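GGDEF family protein (PDB 5GZS) is probably a membrane diguanylate cyclase that makes cyclic di-GMP, and its periplasmic portion binds arginine through a solute-binding-protein-like domain. Local coordinates at residues L92-Y103 with R133-I141. Sequence-based numbering, arbitrary orientation.
With ARG (arginine), chain B.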
loop_
_atom_site.group_PDB
_atom_site.type_symbol
_atom_site.label_atom_id
_atom_site.label_comp_id
_atom_site.label_asym_id
_atom_site.label_seq_id
_atom_site.Cartn_x
_atom_site.Cartn_y
_atom_site.Cartn_z
ATOM N N LEU A 92 3.482 -3.647 17.496
ATOM C CA LEU A 92 4.257 -4.307 18.541
ATOM C C LEU A 92 5.738 -4.031 18.383
ATOM O O LEU A 92 6.228 -3.846 17.269
ATOM C CB LEU A 92 4.007 -5.816 18.520
ATOM C CG LEU A 92 2.614 -6.257 18.065
ATOM C CD1 LEU A 92 2.565 -7.771 17.947
ATOM C CD2 LEU A 92 1.517 -5.727 19.002
ATOM N N ARG A 93 6.448 -3.997 19.504
ATOM C CA ARG A 93 7.899 -3.866 19.478
ATOM C C ARG A 93 8.524 -5.162 19.999
ATOM O O ARG A 93 9.655 -5.494 19.657
ATOM C CB ARG A 93 8.334 -2.651 20.289
ATOM C CG ARG A 93 7.506 -1.400 19.997
ATOM C CD ARG A 93 7.317 -0.613 21.277
ATOM N NE ARG A 93 6.640 -1.434 22.281
ATOM C CZ ARG A 93 7.061 -1.575 23.535
ATOM N NH1 ARG A 93 8.172 -0.958 23.932
ATOM N NH2 ARG A 93 6.384 -2.347 24.381
ATOM N N LEU A 94 7.749 -5.900 20.799
ATOM C CA LEU A 94 8.097 -7.250 21.235
ATOM C C LEU A 94 7.049 -8.227 20.777
ATOM O O LEU A 94 5.861 -7.939 20.883
ATOM C CB LEU A 94 8.204 -7.339 22.750
ATOM C CG LEU A 94 9.444 -6.732 23.375
ATOM C CD1 LEU A 94 9.025 -5.810 24.510
ATOM C CD2 LEU A 94 10.347 -7.833 23.860
ATOM N N VAL A 95 7.488 -9.379 20.280
ATOM C CA VAL A 95 6.597 -10.483 19.915
ATOM C C VAL A 95 7.190 -11.807 20.380
ATOM O O VAL A 95 8.383 -12.061 20.194
ATOM C CB VAL A 95 6.341 -10.580 18.393
ATOM C CG1 VAL A 95 5.497 -11.789 18.078
ATOM C CG2 VAL A 95 5.607 -9.379 17.901
ATOM N N GLY A 96 6.353 -12.647 20.979
ATOM C CA GLY A 96 6.761 -13.981 21.383
ATOM C C GLY A 96 6.708 -14.904 20.178
ATOM O O GLY A 96 5.800 -14.809 19.341
ATOM N N ILE A 97 7.693 -15.785 20.077
ATOM C CA ILE A 97 7.798 -16.652 18.918
ATOM C C ILE A 97 8.087 -18.076 19.349
ATOM O O ILE A 97 9.073 -18.330 20.062
ATOM C CB ILE A 97 8.910 -16.189 17.940
ATOM C CG1 ILE A 97 8.665 -14.756 17.447
ATOM C CG2 ILE A 97 9.023 -17.152 16.760
ATOM C CD1 ILE A 97 7.546 -14.616 16.417
ATOM N N PRO A 98 7.235 -19.019 18.913
ATOM C CA PRO A 98 7.450 -20.441 19.195
ATOM C C PRO A 98 8.767 -20.875 18.583
ATOM O O PRO A 98 9.072 -20.518 17.444
ATOM C CB PRO A 98 6.272 -21.139 18.510
ATOM C CG PRO A 98 5.347 -20.059 18.093
ATOM C CD PRO A 98 6.142 -18.810 17.959
ATOM N N LYS A 99 9.550 -21.624 19.336
ATOM C CA LYS A 99 10.882 -21.956 18.882
ATOM C C LYS A 99 10.792 -23.150 17.928
ATOM O O LYS A 99 9.954 -24.038 18.109
ATOM C CB LYS A 99 11.793 -22.239 20.080
ATOM C CG LYS A 99 12.972 -23.125 19.767
ATOM C CD LYS A 99 13.369 -23.924 20.975
ATOM C CE LYS A 99 12.318 -24.979 21.013
ATOM N NZ LYS A 99 12.229 -26.063 22.021
ATOM N N GLY A 100 11.628 -23.145 16.896
ATOM C CA GLY A 100 11.608 -24.180 15.877
ATOM C C GLY A 100 10.647 -23.903 14.728
ATOM O O GLY A 100 10.650 -24.614 13.714
ATOM N N THR A 101 9.814 -22.878 14.875
ATOM C CA THR A 101 8.793 -22.643 13.863
ATOM C C THR A 101 9.304 -21.784 12.733
ATOM O O THR A 101 10.363 -21.171 12.810
ATOM C CB THR A 101 7.522 -21.956 14.419
ATOM O OG1 THR A 101 7.843 -20.635 14.876
ATOM C CG2 THR A 101 6.894 -22.779 15.533
ATOM N N THR A 102 8.499 -21.748 11.688
ATOM C CA THR A 102 8.751 -20.950 10.518
ATOM C C THR A 102 8.493 -19.465 10.820
ATOM O O THR A 102 8.867 -18.587 10.036
ATOM C CB THR A 102 7.860 -21.444 9.360
ATOM O OG1 THR A 102 8.464 -21.124 8.105
ATOM C CG2 THR A 102 6.464 -20.842 9.450
ATOM N N TYR A 103 7.890 -19.198 11.979
ATOM C CA TYR A 103 7.433 -17.851 12.338
ATOM C C TYR A 103 8.549 -16.845 12.625
ATOM O O TYR A 103 8.338 -15.626 12.533
ATOM C CB TYR A 103 6.500 -17.925 13.550
ATOM C CG TYR A 103 5.225 -18.716 13.293
ATOM C CD1 TYR A 103 4.752 -18.904 12.002
ATOM C CD2 TYR A 103 4.485 -19.254 14.349
ATOM C CE1 TYR A 103 3.580 -19.622 11.759
ATOM C CE2 TYR A 103 3.314 -19.977 14.119
ATOM C CZ TYR A 103 2.862 -20.160 12.820
ATOM O OH TYR A 103 1.687 -20.868 12.584
ATOM N N ARG A 133 6.753 -8.917 29.431
ATOM C CA ARG A 133 7.318 -7.906 28.547
ATOM C C ARG A 133 6.800 -8.068 27.122
ATOM O O ARG A 133 6.723 -7.100 26.365
ATOM C CB ARG A 133 8.846 -7.973 28.563
ATOM C CG ARG A 133 9.520 -6.993 27.616
ATOM C CD ARG A 133 9.306 -5.556 28.064
ATOM N NE ARG A 133 9.222 -5.443 29.517
ATOM C CZ ARG A 133 8.216 -4.866 30.166
ATOM N NH1 ARG A 133 7.202 -4.345 29.489
ATOM N NH2 ARG A 133 8.224 -4.808 31.490
ATOM N N VAL A 134 6.445 -9.297 26.762
ATOM C CA VAL A 134 5.934 -9.588 25.428
ATOM C C VAL A 134 4.629 -8.845 25.164
ATOM O O VAL A 134 3.736 -8.819 26.010
ATOM C CB VAL A 134 5.705 -11.097 25.229
ATOM C CG1 VAL A 134 5.433 -11.404 23.764
ATOM C CG2 VAL A 134 6.903 -11.887 25.733
ATOM N N ASP A 135 4.525 -8.243 23.984
ATOM C CA ASP A 135 3.347 -7.510 23.611
ATOM C C ASP A 135 2.318 -8.406 23.008
ATOM O O ASP A 135 1.136 -8.151 23.076
ATOM C CB ASP A 135 3.719 -6.464 22.594
ATOM C CG ASP A 135 4.403 -5.309 23.194
ATOM O OD1 ASP A 135 3.914 -4.807 24.189
ATOM O OD2 ASP A 135 5.428 -4.905 22.661
ATOM N N GLY A 136 2.809 -9.462 22.396
ATOM C CA GLY A 136 1.974 -10.400 21.671
ATOM C C GLY A 136 2.714 -11.621 21.159
ATOM O O GLY A 136 3.904 -11.581 20.849
ATOM N N VAL A 137 1.986 -12.720 21.053
ATOM C CA VAL A 137 2.570 -13.969 20.609
ATOM C C VAL A 137 1.975 -14.392 19.268
ATOM O O VAL A 137 0.759 -14.294 19.050
ATOM C CB VAL A 137 2.342 -15.070 21.660
ATOM C CG1 VAL A 137 2.096 -16.440 21.005
ATOM C CG2 VAL A 137 3.488 -15.084 22.674
ATOM N N VAL A 138 2.837 -14.837 18.360
ATOM C CA VAL A 138 2.359 -15.385 17.107
ATOM C C VAL A 138 2.413 -16.911 17.167
ATOM O O VAL A 138 3.488 -17.487 17.299
ATOM C CB VAL A 138 3.175 -14.854 15.903
ATOM C CG1 VAL A 138 2.912 -15.686 14.664
ATOM C CG2 VAL A 138 2.825 -13.392 15.639
ATOM N N ASP A 139 1.258 -17.565 17.085
ATOM C CA ASP A 139 1.236 -19.026 17.122
ATOM C C ASP A 139 0.008 -19.637 16.441
ATOM O O ASP A 139 -0.946 -18.936 16.070
ATOM C CB ASP A 139 1.318 -19.510 18.566
ATOM C CG ASP A 139 1.998 -20.874 18.696
ATOM O OD1 ASP A 139 2.309 -21.516 17.661
ATOM O OD2 ASP A 139 2.211 -21.307 19.849
ATOM N N ALA A 140 0.039 -20.956 16.285
ATOM C CA ALA A 140 -0.980 -21.679 15.515
ATOM C C ALA A 140 -2.281 -21.896 16.276
ATOM O O ALA A 140 -2.401 -21.545 17.445
ATOM C CB ALA A 140 -0.439 -23.002 15.070
ATOM N N ILE A 141 -3.240 -22.509 15.586
ATOM C CA ILE A 141 -4.564 -22.824 16.127
ATOM C C ILE A 141 -4.480 -23.669 17.398
ATOM O O ILE A 141 -5.368 -23.601 18.242
ATOM C CB ILE A 141 -5.445 -23.548 15.053
ATOM C CG1 ILE A 141 -6.899 -23.688 15.515
ATOM C CG2 ILE A 141 -4.868 -24.895 14.689
ATOM C CD1 ILE A 141 -7.825 -24.197 14.438
HETATM N N ARG B . 3.698 -24.729 10.466
HETATM C CA ARG B . 4.714 -23.925 11.128
HETATM C C ARG B . 6.036 -24.679 11.204
HETATM O O ARG B . 7.109 -24.086 11.306
HETATM C CB ARG B . 4.252 -23.528 12.518
HETATM C CG ARG B . 4.057 -24.696 13.465
HETATM C CD ARG B . 3.286 -24.208 14.672
HETATM N NE ARG B . 3.138 -25.234 15.680
HETATM C CZ ARG B . 2.299 -26.256 15.579
HETATM N NH1 ARG B . 1.537 -26.398 14.499
HETATM N NH2 ARG B . 2.240 -27.144 16.557
HETATM O OXT ARG B . 6.062 -25.903 11.166
#
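Gly96 and Val137 pair in a single parallel bridge between strands 94-98 and 137-140, where Gly96 N donates to Gly136 O (2.7 Å) and Gly96 O accepts from Val138 N (3.1 Å). Glycine suits this point, where Val137 CG2 packs directly against Gly96 CA. At the start of the pair Asp135 works as a clamp: OD2 accepts from Leu94 N at 3.1 Å through its anti lone pair, while the carboxylate also forms a salt bridge to Arg93 NH2, OD2 lying 3.2 Å away, through weak hydrogen bonds, the two planes 52° apart. Beside it, Leu94 CD1 lies on the aliphatic CG of Arg133. Strand 94-98 is flanked on its other edge by strand 115-119, as in a lobe of a family 3 solute-binding protein, and the carboxyl ends of both strands lead to the arginine pocket. There Val138 CG1, anti to the backbone N (chi1 165°), sits over one face of the Tyr103 ring in a CH-pi contact, 4.2 Å from its centroid. The flat ring also reaches the ligand, CZ lying 3.7 Å from arginine CB, and its hydroxyl is hydrogen-bonded to Thr79. Thr101 OG1 caps Tyr103 N, and Thr102 N donates to the ligand carboxylate O at 2.7 Å.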